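Local atomic coordinates of D-alanyl-lipoteichoic acid synthetase (PDB entry 3BMA), a protein that probably takes part in the D-alanylation of lipoteichoic acid during Gram-positive cell wall biogenesis, as a DltD-family member of the SGNH-hydrolase clan. Residues C[262-267]-C[307-312]. The protein carries 1 engineered substitution. Sequence-based numbering, arbitrary orientation. Where two conformers were deposited one is given.
Sequences DSQKSF and AGLRED
Gln264 N donates to Ala307 O at 2.7 Å, a direct backbone bond at the surface, its contact centred about 25 Å from the centre of the chain. It joins the loop between helices 246-253 and 274-287 to the junction of helices 301-307 and 311-326, and illustrates how a surface loop can use carbonyl groups left over where a helix stops. The same oxygen receives a CA-H...O contact from Asp262, while Gly308 O receives another from Lys265 CA at 3.4 Å. Gly308 leaves the helix with positive phi (84°).

A second polar group gathers around Arg310, the N-cap residue of helix 311-326. Its chain bends at chi3 (-74°), carrying the guanidinium up to the other loop, where NH2 donates to Phe267 O at 3.1 Å from above the carbonyl plane and Lys265 O lies over one face. One water completes the join: it donates to Gln264 O and Phe267 O and accepts from Arg310 N and, at 2.8 Å, from Arg310 NE.

Apolar atoms pack beside these bonds. Leu309 CD2 meets Phe267 CB at 3.6 Å, the two side chains crossing nearly at right angles. The extended Gln264 chain passes CG over one face of the Phe267 ring, toward its rim, and wedges OE1 against Leu309 CB and Ala307 CB.

Backbone polarity, one arginine and a four-coordinated water thus hold the loop over the break between two helices, while Gln264 OE1 is buried without a polar partner.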
loop_
_atom_site.group_PDB
_atom_site.type_symbol
_atom_site.label_atom_id
_atom_site.label_comp_id
_atom_site.label_asym_id
_atom_site.label_seq_id
_atom_site.Cartn_x
_atom_site.Cartn_y
_atom_site.Cartn_z
ATOM N N ASP C 262 -21.809 -56.794 10.964
ATOM C CA ASP C 262 -22.984 -56.032 10.497
ATOM C C ASP C 262 -22.993 -54.542 10.864
ATOM O O ASP C 262 -24.061 -53.946 11.044
ATOM C CB ASP C 262 -24.304 -56.720 10.882
ATOM C CG ASP C 262 -24.637 -57.900 9.983
ATOM O OD1 ASP C 262 -24.244 -57.888 8.795
ATOM O OD2 ASP C 262 -25.306 -58.840 10.467
ATOM N N SER C 263 -21.797 -53.957 10.957
ATOM C CA SER C 263 -21.624 -52.549 11.317
ATOM C C SER C 263 -21.997 -51.615 10.171
ATOM O O SER C 263 -22.575 -50.555 10.385
ATOM C CB SER C 263 -20.179 -52.288 11.751
ATOM O OG SER C 263 -19.884 -50.901 11.763
ATOM N N GLN C 264 -21.661 -52.015 8.951
ATOM C CA GLN C 264 -21.878 -51.165 7.787
ATOM C C GLN C 264 -23.167 -51.515 7.034
ATOM O O GLN C 264 -23.260 -51.318 5.819
ATOM C CB GLN C 264 -20.642 -51.211 6.878
ATOM C CG GLN C 264 -19.344 -50.830 7.606
ATOM C CD GLN C 264 -18.086 -51.028 6.773
ATOM O OE1 GLN C 264 -18.082 -51.752 5.778
ATOM N NE2 GLN C 264 -17.004 -50.387 7.193
ATOM N N LYS C 265 -24.163 -52.004 7.772
ATOM C CA LYS C 265 -25.431 -52.470 7.196
ATOM C C LYS C 265 -26.313 -51.375 6.591
ATOM O O LYS C 265 -27.082 -51.644 5.665
ATOM C CB LYS C 265 -26.233 -53.288 8.213
ATOM C CG LYS C 265 -26.114 -54.790 8.017
ATOM C CD LYS C 265 -27.378 -55.504 8.466
ATOM C CE LYS C 265 -27.550 -56.826 7.735
ATOM N NZ LYS C 265 -28.923 -57.381 7.901
ATOM N N SER C 266 -26.200 -50.155 7.117
ATOM C CA SER C 266 -26.949 -49.009 6.592
ATOM C C SER C 266 -26.027 -47.904 6.051
ATOM O O SER C 266 -26.460 -46.762 5.852
ATOM C CB SER C 266 -27.922 -48.458 7.645
ATOM O OG SER C 266 -27.231 -47.875 8.736
ATOM N N PHE C 267 -24.761 -48.264 5.827
ATOM C CA PHE C 267 -23.757 -47.397 5.199
ATOM C C PHE C 267 -24.095 -47.141 3.732
ATOM O O PHE C 267 -24.288 -48.083 2.960
ATOM C CB PHE C 267 -22.374 -48.057 5.272
ATOM C CG PHE C 267 -21.551 -47.670 6.476
ATOM C CD1 PHE C 267 -20.181 -47.463 6.340
ATOM C CD2 PHE C 267 -22.130 -47.510 7.736
ATOM C CE1 PHE C 267 -19.393 -47.110 7.436
ATOM C CE2 PHE C 267 -21.351 -47.150 8.839
ATOM C CZ PHE C 267 -19.977 -46.952 8.687
ATOM N N ALA C 307 -18.948 -57.063 7.360
ATOM C CA ALA C 307 -19.414 -55.783 7.892
ATOM C C ALA C 307 -20.800 -55.379 7.391
ATOM O O ALA C 307 -21.417 -54.476 7.950
ATOM C CB ALA C 307 -18.402 -54.684 7.602
ATOM N N GLY C 308 -21.281 -56.034 6.337
ATOM C CA GLY C 308 -22.622 -55.764 5.810
ATOM C C GLY C 308 -22.697 -54.591 4.854
ATOM O O GLY C 308 -23.772 -54.026 4.635
ATOM N N LEU C 309 -21.552 -54.225 4.285
ATOM C CA LEU C 309 -21.462 -53.153 3.298
ATOM C C LEU C 309 -22.038 -53.652 1.971
ATOM O O LEU C 309 -21.515 -54.593 1.374
ATOM C CB LEU C 309 -19.997 -52.716 3.144
ATOM C CG LEU C 309 -19.519 -51.359 2.599
ATOM C CD1 LEU C 309 -19.486 -51.295 1.076
ATOM C CD2 LEU C 309 -20.317 -50.209 3.173
ATOM N N ARG C 310 -23.122 -53.016 1.530
ATOM C CA ARG C 310 -23.890 -53.453 0.360
ATOM C C ARG C 310 -23.161 -53.259 -0.979
ATOM O O ARG C 310 -22.698 -52.158 -1.294
ATOM C CB ARG C 310 -25.254 -52.749 0.329
ATOM C CG ARG C 310 -26.167 -53.103 1.503
ATOM C CD ARG C 310 -27.352 -52.145 1.616
ATOM N NE ARG C 310 -26.966 -50.831 2.139
ATOM C CZ ARG C 310 -27.753 -49.756 2.153
ATOM N NH1 ARG C 310 -28.988 -49.809 1.669
ATOM N NH2 ARG C 310 -27.301 -48.614 2.652
ATOM N N GLU C 311 -23.068 -54.343 -1.753
ATOM C CA GLU C 311 -22.460 -54.323 -3.088
ATOM C C GLU C 311 -23.323 -53.566 -4.090
ATOM O O GLU C 311 -22.800 -52.937 -5.008
ATOM C CB GLU C 311 -22.221 -55.744 -3.601
ATOM C CG GLU C 311 -21.093 -56.491 -2.904
ATOM C CD GLU C 311 -20.860 -57.886 -3.472
ATOM O OE1 GLU C 311 -20.905 -58.048 -4.712
ATOM O OE2 GLU C 311 -20.620 -58.819 -2.673
ATOM N N ASP C 312 -24.641 -53.643 -3.903
ATOM C CA ASP C 312 -25.610 -52.920 -4.730
ATOM C C ASP C 312 -25.495 -51.403 -4.568
ATOM O O ASP C 312 -25.654 -50.664 -5.539
ATOM C CB ASP C 312 -27.043 -53.383 -4.428
ATOM C CG ASP C 312 -27.341 -53.442 -2.936
ATOM O OD1 ASP C 312 -28.042 -52.537 -2.426
ATOM O OD2 ASP C 312 -26.868 -54.391 -2.274
HETATM O O HOH W 1 -24.448 -50.824 3.338
#